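Local coordinates for protein salicylaldehyde dehydrogenase NahF (Pseudomonas putida, PDB 4JZ6) that probably oxidises salicylaldehyde to salicylate with NAD+ and water, a step of naphthalene degradation, at residues 22-27 against 60-65; 342-347 against 371-376; 382-387 against 404-409. One frame throughout, in Å; residues are numbered along the deposited sequence.

Overall arrangement
The three contacts lie in series along the chain. Interactions 1 and 3 are on opposite sides of its centre, about 51 Å apart between centres. Interaction 1 is a small buried contact of a hairpin tip on helix 56-73. It is mainly apolar, with one water bridge near its exposed margin. Interaction 2 is only partly buried. It joins two loops by one backbone bond and close van der Waals packing. Interaction 3 buries the most surface and pairs two parallel strands of the seven-stranded sheet, adding a salt bridge. Interactions 2 and 3 have nearest atoms about 6 Å apart, and residues 371-376 lie in the loop leading to strand 381-384. None sits at the salicylaldehyde sites.

Interaction 1: residues 22-27 against 60-65; sequences LFINNA and IKAAQA
Ile-24 presses against Ala-62 and Ala-65, placing the tip of a beta hairpin on helix 56-73. The hairpin joins strands 18-24 and 27-29. The strand segment 22-24 runs 32° from the helix direction, with the axes 9.0 Å apart at closest approach. Ile-24 carries most of the contact and spreads its two branches along the helix. CG1 lies anti to the carbonyl carbon (chi1 -58°) and continues extended to CD1. This methyl, Ile-24 CD1, reaches the helix backbone, 3.8 Å from Ala-62 N, and also touches the CB atoms of Ala-62 and Lys-61. The other branch, Ile-24 CG2, meets the next turn, 3.8 Å from Ala-65 CB. The small alanines let the isoleucine come close to the helix. Asn-216 and Leu-218 of strand 215-218 adjoin the same apolar patch.

Asn-25 follows at the more exposed margin. It opens a two-residue turn with Asn-26, and both have positive phi, as in a type I' turn. Ile-24 N donates to Ala-27 O across this turn, and a weak bond returns. The Asn-25 amide leans over Ala-65, with Asn-25 ND2 3.7 Å from Ala-65 CB. No direct hydrogen bond crosses the contact. Instead, one water donates to Asn-25 OD1 at 2.9 Å and to Ala-65 O at 2.8 Å.

Interaction 2: residues 342-347 against 371-376; sequences GPMVSP and GMAQGA
Met-344 and Ala-376 form the tight part of this contact between two loops of the aldehyde dehydrogenase alpha/beta fold. Residues 342-347 lead into helix 349-362. Residues 371-376 lie between strands 366-369 and 381-384. Neither segment is a regular strand, yet one backbone hydrogen bond joins them. Met-344 N donates to Ala-376 O at 2.8 Å, nearly straight at 171°. The donor lies in the carbonyl plane, on a lone pair of the oxygen. Pro-343 CA also approaches Ala-376 O, at 3.5 Å, as a CA-H...O contact.

Side chains close round this bond. Ala-376 CB points into the facing loop and comes within 3.2 Å of Met-344 O, a snug fit. Met-344 CB lies 3.9 Å from the same methyl, Ala-376 CB. The methionine runs straight through chi2 and then bends at chi3 (-63°). This turn brings Met-344 CE back over the backbone of the other loop, 3.4 Å from Gly-375 O. Ala-373 CB borders CE more loosely. Ser-349 and Ile-353 of helix 349-362 also touch Met-344, so the thioether is buried between loop and helix.

The solvent side has fewer contacts, with no side chain inserted and no hydrogen bond between the loops. Pro-347 is exposed there, and its CB points away from the facing loop. Gly-375, with positive phi, brings bare backbone up to it. Backbone meets backbone through Pro-347 CA and Gly-375 CA, 3.8 Å apart.

Interaction 3: residues 382-387 against 404-409; sequences ILDHVK and VIRCKG
Arg-406 grips Asp-384 side-on. Arg-406 NE donates to Asp-384 OD1 at 3.0 Å, and Arg-406 NH1 to Asp-384 OD2 at 2.8 Å. The two side chains cross at about a right angle, but their flat ends are nearly coplanar, with planes 25° apart. Both carboxylate oxygens are met on the syn side. Asp-384 turns its carboxylate this way with CG anti to the backbone N (chi1 -165°). Arg-406 is extended from CG to NE.

His-385 CE1 lies over one face of the Arg-406 guanidinium, toward its rim, 3.2 Å from Arg-406 NE. The ring and guanidinium planes are 20° apart. Ile-382 CG2 meets Val-404 CG2 at 3.7 Å.

Parallel strands 381-384 and 401-407 pair in the seven-stranded sheet. Val-404 N donates to Leu-383 O at 2.7 Å, and Val-386 N to Val-404 O at 3.2 Å. Beyond this pair a water takes over, accepting from Arg-406 N and donating to Val-386 O.

Arg-406 NH1 also forms a salt bridge with Asp-315 of helix 311-327. The guanidinium thus ties both strands to that helix. The two carboxylates probably balance its charge, while the paired bonds to Asp-384 fix its rotation.

Interaction 1: residues 22-27 against 60-65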
loop_
_atom_site.group_PDB
_atom_site.type_symbol
_atom_site.label_atom_id
_atom_site.label_comp_id
_atom_site.label_asym_id
_atom_site.label_seq_id
_atom_site.Cartn_x
_atom_site.Cartn_y
_atom_site.Cartn_z
ATOM N N LEU A 22 16.045 26.888 4.996
ATOM C CA LEU A 22 15.110 26.066 4.224
ATOM C C LEU A 22 15.557 26.040 2.764
ATOM O O LEU A 22 16.341 26.891 2.336
ATOM C CB LEU A 22 13.699 26.651 4.312
ATOM C CG LEU A 22 12.722 26.129 5.371
ATOM C CD1 LEU A 22 13.435 25.604 6.615
ATOM C CD2 LEU A 22 11.706 27.217 5.730
ATOM N N PHE A 23 15.059 25.079 1.992
ATOM C CA PHE A 23 15.410 25.002 0.576
ATOM C C PHE A 23 14.192 24.807 -0.328
ATOM O O PHE A 23 13.557 23.751 -0.312
ATOM C CB PHE A 23 16.422 23.886 0.346
ATOM C CG PHE A 23 16.964 23.834 -1.048
ATOM C CD1 PHE A 23 17.931 24.738 -1.464
ATOM C CD2 PHE A 23 16.517 22.872 -1.944
ATOM C CE1 PHE A 23 18.447 24.689 -2.752
ATOM C CE2 PHE A 23 17.023 22.817 -3.228
ATOM C CZ PHE A 23 17.993 23.723 -3.634
ATOM N N ILE A 24 13.869 25.836 -1.110
ATOM C CA ILE A 24 12.759 25.782 -2.060
ATOM C C ILE A 24 13.150 26.426 -3.393
ATOM O O ILE A 24 13.660 27.546 -3.416
ATOM C CB ILE A 24 11.509 26.498 -1.515
ATOM C CG1 ILE A 24 11.062 25.873 -0.192
ATOM C CG2 ILE A 24 10.390 26.448 -2.534
ATOM C CD1 ILE A 24 9.802 26.478 0.372
ATOM N N ASN A 25 12.909 25.712 -4.492
ATOM C CA ASN A 25 13.206 26.210 -5.840
ATOM C C ASN A 25 14.655 26.640 -6.065
ATOM O O ASN A 25 14.907 27.744 -6.547
ATOM C CB ASN A 25 12.271 27.365 -6.208
ATOM C CG ASN A 25 11.114 26.924 -7.077
ATOM O OD1 ASN A 25 11.249 26.016 -7.901
ATOM N ND2 ASN A 25 9.964 27.569 -6.903
ATOM N N ASN A 26 15.597 25.764 -5.725
ATOM C CA ASN A 26 17.019 26.059 -5.873
ATOM C C ASN A 26 17.436 27.313 -5.113
ATOM O O ASN A 26 18.397 27.991 -5.489
ATOM C CB ASN A 26 17.413 26.159 -7.354
ATOM C CG ASN A 26 17.744 24.806 -7.965
ATOM O OD1 ASN A 26 17.622 23.764 -7.313
ATOM N ND2 ASN A 26 18.158 24.817 -9.227
ATOM N N ALA A 27 16.707 27.617 -4.043
ATOM C CA ALA A 27 17.007 28.790 -3.228
ATOM C C ALA A 27 17.019 28.454 -1.742
ATOM O O ALA A 27 16.072 27.865 -1.220
ATOM C CB ALA A 27 16.009 29.905 -3.509
ATOM N N ILE A 60 3.482 24.784 2.240
ATOM C CA ILE A 60 2.617 24.851 1.073
ATOM C C ILE A 60 3.399 25.384 -0.128
ATOM O O ILE A 60 3.213 24.919 -1.259
ATOM C CB ILE A 60 1.366 25.713 1.337
ATOM C CG1 ILE A 60 0.594 25.169 2.542
ATOM C CG2 ILE A 60 0.475 25.746 0.119
ATOM C CD1 ILE A 60 0.307 23.687 2.455
ATOM N N LYS A 61 4.280 26.349 0.130
ATOM C CA LYS A 61 5.154 26.895 -0.904
ATOM C C LYS A 61 6.035 25.791 -1.470
ATOM O O LYS A 61 6.312 25.754 -2.672
ATOM C CB LYS A 61 6.032 28.013 -0.338
ATOM C CG LYS A 61 5.816 29.364 -0.994
ATOM C CD LYS A 61 4.565 30.046 -0.457
ATOM C CE LYS A 61 4.254 31.340 -1.210
ATOM N NZ LYS A 61 3.545 31.102 -2.505
ATOM N N ALA A 62 6.465 24.890 -0.591
ATOM C CA ALA A 62 7.303 23.762 -0.979
ATOM C C ALA A 62 6.539 22.792 -1.879
ATOM O O ALA A 62 7.076 22.289 -2.870
ATOM C CB ALA A 62 7.826 23.043 0.258
ATOM N N ALA A 63 5.286 22.531 -1.532
ATOM C CA ALA A 63 4.471 21.614 -2.313
ATOM C C ALA A 63 4.175 22.197 -3.688
ATOM O O ALA A 63 4.258 21.499 -4.706
ATOM C CB ALA A 63 3.185 21.303 -1.584
ATOM N N GLN A 64 3.829 23.480 -3.709
ATOM C CA GLN A 64 3.528 24.168 -4.957
ATOM C C GLN A 64 4.736 24.147 -5.890
ATOM O O GLN A 64 4.606 23.851 -7.081
ATOM C CB GLN A 64 3.049 25.598 -4.683
ATOM C CG GLN A 64 1.657 25.654 -4.042
ATOM C CD GLN A 64 1.285 27.037 -3.527
ATOM O OE1 GLN A 64 2.136 27.923 -3.401
ATOM N NE2 GLN A 64 0.006 27.223 -3.221
ATOM N N ALA A 65 5.909 24.436 -5.334
ATOM C CA ALA A 65 7.156 24.326 -6.084
ATOM C C ALA A 65 7.325 22.916 -6.660
ATOM O O ALA A 65 7.618 22.756 -7.844
ATOM C CB ALA A 65 8.339 24.688 -5.202
HETATM O O HOH W 1 9.050 24.683 -9.192
#

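Interaction 2: residues 342-347 against 371-376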
loop_
_atom_site.group_PDB
_atom_site.type_symbol
_atom_site.label_atom_id
_atom_site.label_comp_id
_atom_site.label_asym_id
_atom_site.label_seq_id
_atom_site.Cartn_x
_atom_site.Cartn_y
_atom_site.Cartn_z
ATOM N N GLY A 342 28.221 5.935 21.621
ATOM C CA GLY A 342 28.129 7.380 21.713
ATOM C C GLY A 342 26.958 7.809 22.573
ATOM O O GLY A 342 26.252 6.970 23.128
ATOM N N PRO A 343 26.752 9.125 22.713
ATOM C CA PRO A 343 25.579 9.572 23.469
ATOM C C PRO A 343 24.300 9.345 22.676
ATOM O O PRO A 343 24.335 9.326 21.448
ATOM C CB PRO A 343 25.836 11.070 23.660
ATOM C CG PRO A 343 26.757 11.444 22.541
ATOM C CD PRO A 343 27.631 10.244 22.333
ATOM N N MET A 344 23.185 9.161 23.373
ATOM C CA MET A 344 21.890 9.053 22.715
ATOM C C MET A 344 21.452 10.420 22.218
ATOM O O MET A 344 22.132 11.414 22.454
ATOM C CB MET A 344 20.854 8.439 23.653
ATOM C CG MET A 344 21.176 7.002 23.996
ATOM S SD MET A 344 20.000 6.203 25.095
ATOM C CE MET A 344 20.176 7.204 26.570
ATOM N N VAL A 345 20.319 10.473 21.526
ATOM C CA VAL A 345 19.943 11.668 20.772
ATOM C C VAL A 345 19.393 12.804 21.631
ATOM O O VAL A 345 19.577 13.979 21.308
ATOM C CB VAL A 345 18.931 11.332 19.639
ATOM C CG1 VAL A 345 17.577 10.944 20.217
ATOM C CG2 VAL A 345 18.775 12.501 18.684
ATOM N N SER A 346 18.734 12.457 22.730
ATOM C CA SER A 346 17.982 13.439 23.498
ATOM C C SER A 346 18.102 13.183 24.991
ATOM O O SER A 346 18.187 12.032 25.417
ATOM C CB SER A 346 16.510 13.395 23.080
ATOM O OG SER A 346 15.710 14.276 23.850
ATOM N N PRO A 347 18.086 14.258 25.799
ATOM C CA PRO A 347 18.164 14.147 27.264
ATOM C C PRO A 347 16.882 13.555 27.840
ATOM O O PRO A 347 16.443 13.952 28.917
ATOM C CB PRO A 347 18.292 15.605 27.724
ATOM C CG PRO A 347 18.633 16.396 26.487
ATOM C CD PRO A 347 18.017 15.661 25.353
ATOM N N GLY A 371 23.922 -0.781 33.403
ATOM C CA GLY A 371 23.236 -0.061 34.458
ATOM C C GLY A 371 22.199 0.847 33.835
ATOM O O GLY A 371 21.999 0.817 32.619
ATOM N N MET A 372 21.527 1.652 34.649
ATOM C CA MET A 372 20.485 2.530 34.123
ATOM C C MET A 372 21.081 3.725 33.407
ATOM O O MET A 372 22.298 3.860 33.310
ATOM C CB MET A 372 19.526 2.989 35.222
ATOM C CG MET A 372 18.318 2.087 35.402
ATOM S SD MET A 372 17.204 2.657 36.697
ATOM C CE MET A 372 15.706 1.774 36.259
ATOM N N ALA A 373 20.212 4.590 32.902
ATOM C CA ALA A 373 20.650 5.720 32.104
ATOM C C ALA A 373 20.425 7.045 32.819
ATOM O O ALA A 373 19.826 7.103 33.892
ATOM C CB ALA A 373 19.938 5.719 30.757
ATOM N N GLN A 374 20.929 8.110 32.212
ATOM C CA GLN A 374 20.690 9.457 32.693
ATOM C C GLN A 374 20.819 10.397 31.509
ATOM O O GLN A 374 21.906 10.559 30.961
ATOM C CB GLN A 374 21.696 9.833 33.776
ATOM C CG GLN A 374 21.375 11.148 34.452
ATOM C CD GLN A 374 20.051 11.110 35.186
ATOM O OE1 GLN A 374 19.774 10.176 35.943
ATOM N NE2 GLN A 374 19.219 12.125 34.962
ATOM N N GLY A 375 19.708 11.007 31.109
ATOM C CA GLY A 375 19.696 11.825 29.913
ATOM C C GLY A 375 20.074 10.975 28.718
ATOM O O GLY A 375 19.455 9.943 28.461
ATOM N N ALA A 376 21.108 11.394 27.997
ATOM C CA ALA A 376 21.535 10.671 26.808
ATOM C C ALA A 376 22.752 9.794 27.072
ATOM O O ALA A 376 23.352 9.261 26.141
ATOM C CB ALA A 376 21.814 11.641 25.675
#

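Interaction 3: residues 382-387 against 404-409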
loop_
_atom_site.group_PDB
_atom_site.type_symbol
_atom_site.label_atom_id
_atom_site.label_comp_id
_atom_site.label_asym_id
_atom_site.label_seq_id
_atom_site.Cartn_x
_atom_site.Cartn_y
_atom_site.Cartn_z
ATOM N N ILE A 382 22.868 -5.209 29.245
ATOM C CA ILE A 382 22.175 -6.432 28.845
ATOM C C ILE A 382 21.325 -6.964 30.001
ATOM O O ILE A 382 21.820 -7.130 31.120
ATOM C CB ILE A 382 23.159 -7.543 28.419
ATOM C CG1 ILE A 382 24.114 -7.049 27.334
ATOM C CG2 ILE A 382 22.406 -8.758 27.927
ATOM C CD1 ILE A 382 25.245 -8.008 27.054
ATOM N N LEU A 383 20.047 -7.217 29.732
ATOM C CA LEU A 383 19.156 -7.811 30.725
ATOM C C LEU A 383 18.890 -9.269 30.356
ATOM O O LEU A 383 18.599 -9.584 29.196
ATOM C CB LEU A 383 17.842 -7.032 30.824
ATOM C CG LEU A 383 17.954 -5.541 31.156
ATOM C CD1 LEU A 383 16.588 -4.880 31.201
ATOM C CD2 LEU A 383 18.658 -5.369 32.469
ATOM N N ASP A 384 19.009 -10.154 31.343
ATOM C CA ASP A 384 18.798 -11.584 31.138
ATOM C C ASP A 384 17.526 -12.040 31.851
ATOM O O ASP A 384 17.045 -11.363 32.764
ATOM C CB ASP A 384 19.994 -12.374 31.670
ATOM C CG ASP A 384 20.017 -13.813 31.173
ATOM O OD1 ASP A 384 19.041 -14.244 30.519
ATOM O OD2 ASP A 384 21.012 -14.517 31.448
ATOM N N HIS A 385 17.004 -13.197 31.441
ATOM C CA HIS A 385 15.767 -13.746 31.998
ATOM C C HIS A 385 14.610 -12.764 31.882
ATOM O O HIS A 385 13.875 -12.535 32.844
ATOM C CB HIS A 385 15.950 -14.166 33.454
ATOM C CG HIS A 385 17.138 -15.042 33.682
ATOM N ND1 HIS A 385 17.158 -16.375 33.336
ATOM C CD2 HIS A 385 18.351 -14.775 34.229
ATOM C CE1 HIS A 385 18.329 -16.893 33.656
ATOM N NE2 HIS A 385 19.071 -15.945 34.201
ATOM N N VAL A 386 14.469 -12.175 30.700
ATOM C CA VAL A 386 13.338 -11.315 30.405
ATOM C C VAL A 386 12.144 -12.181 30.000
ATOM O O VAL A 386 12.289 -13.153 29.258
ATOM C CB VAL A 386 13.699 -10.294 29.310
ATOM C CG1 VAL A 386 12.465 -9.588 28.787
ATOM C CG2 VAL A 386 14.703 -9.295 29.862
ATOM N N LYS A 387 10.970 -11.837 30.516
ATOM C CA LYS A 387 9.779 -12.649 30.318
ATOM C C LYS A 387 8.635 -11.815 29.735
ATOM O O LYS A 387 8.671 -10.583 29.755
ATOM C CB LYS A 387 9.362 -13.293 31.645
ATOM C CG LYS A 387 10.372 -14.281 32.225
ATOM C CD LYS A 387 10.402 -15.581 31.419
ATOM C CE LYS A 387 10.908 -16.775 32.243
ATOM N NZ LYS A 387 12.400 -16.873 32.320
ATOM N N VAL A 404 17.738 -10.561 26.788
ATOM C CA VAL A 404 17.866 -11.983 26.507
ATOM C C VAL A 404 16.604 -12.726 26.933
ATOM O O VAL A 404 16.212 -12.683 28.101
ATOM C CB VAL A 404 19.067 -12.604 27.245
ATOM C CG1 VAL A 404 19.342 -13.995 26.723
ATOM C CG2 VAL A 404 20.294 -11.733 27.084
ATOM N N ILE A 405 15.962 -13.394 25.979
ATOM C CA ILE A 405 14.851 -14.278 26.299
ATOM C C ILE A 405 15.280 -15.715 26.053
ATOM O O ILE A 405 15.669 -16.076 24.943
ATOM C CB ILE A 405 13.612 -13.977 25.451
ATOM C CG1 ILE A 405 13.283 -12.483 25.505
ATOM C CG2 ILE A 405 12.441 -14.805 25.941
ATOM C CD1 ILE A 405 12.320 -12.032 24.432
ATOM N N ARG A 406 15.233 -16.528 27.100
ATOM C CA ARG A 406 15.630 -17.920 26.988
ATOM C C ARG A 406 14.439 -18.756 26.547
ATOM O O ARG A 406 13.293 -18.441 26.873
ATOM C CB ARG A 406 16.181 -18.423 28.319
ATOM C CG ARG A 406 17.510 -17.798 28.698
ATOM C CD ARG A 406 17.763 -17.867 30.188
ATOM N NE ARG A 406 19.045 -17.266 30.541
ATOM C CZ ARG A 406 20.109 -17.949 30.950
ATOM N NH1 ARG A 406 21.232 -17.306 31.243
ATOM N NH2 ARG A 406 20.052 -19.270 31.079
ATOM N N CYS A 407 14.713 -19.819 25.796
ATOM C CA CYS A 407 13.655 -20.683 25.291
ATOM C C CYS A 407 14.123 -22.121 25.195
ATOM O O CYS A 407 15.321 -22.400 25.246
ATOM C CB CYS A 407 13.184 -20.212 23.915
ATOM S SG CYS A 407 14.388 -20.447 22.578
ATOM N N LYS A 408 13.167 -23.028 25.054
ATOM C CA LYS A 408 13.467 -24.440 24.886
ATOM C C LYS A 408 12.919 -24.948 23.562
ATOM O O LYS A 408 11.716 -25.151 23.412
ATOM C CB LYS A 408 12.891 -25.258 26.046
ATOM C CG LYS A 408 13.733 -25.199 27.311
ATOM C CD LYS A 408 12.869 -25.160 28.567
ATOM C CE LYS A 408 13.726 -25.003 29.824
ATOM N NZ LYS A 408 12.907 -24.941 31.071
ATOM N N GLY A 409 13.805 -25.144 22.597
ATOM C CA GLY A 409 13.424 -25.809 21.370
ATOM C C GLY A 409 13.128 -24.886 20.207
ATOM O O GLY A 409 12.873 -23.689 20.373
HETATM O O HOH W 2 13.990 -15.628 29.458
#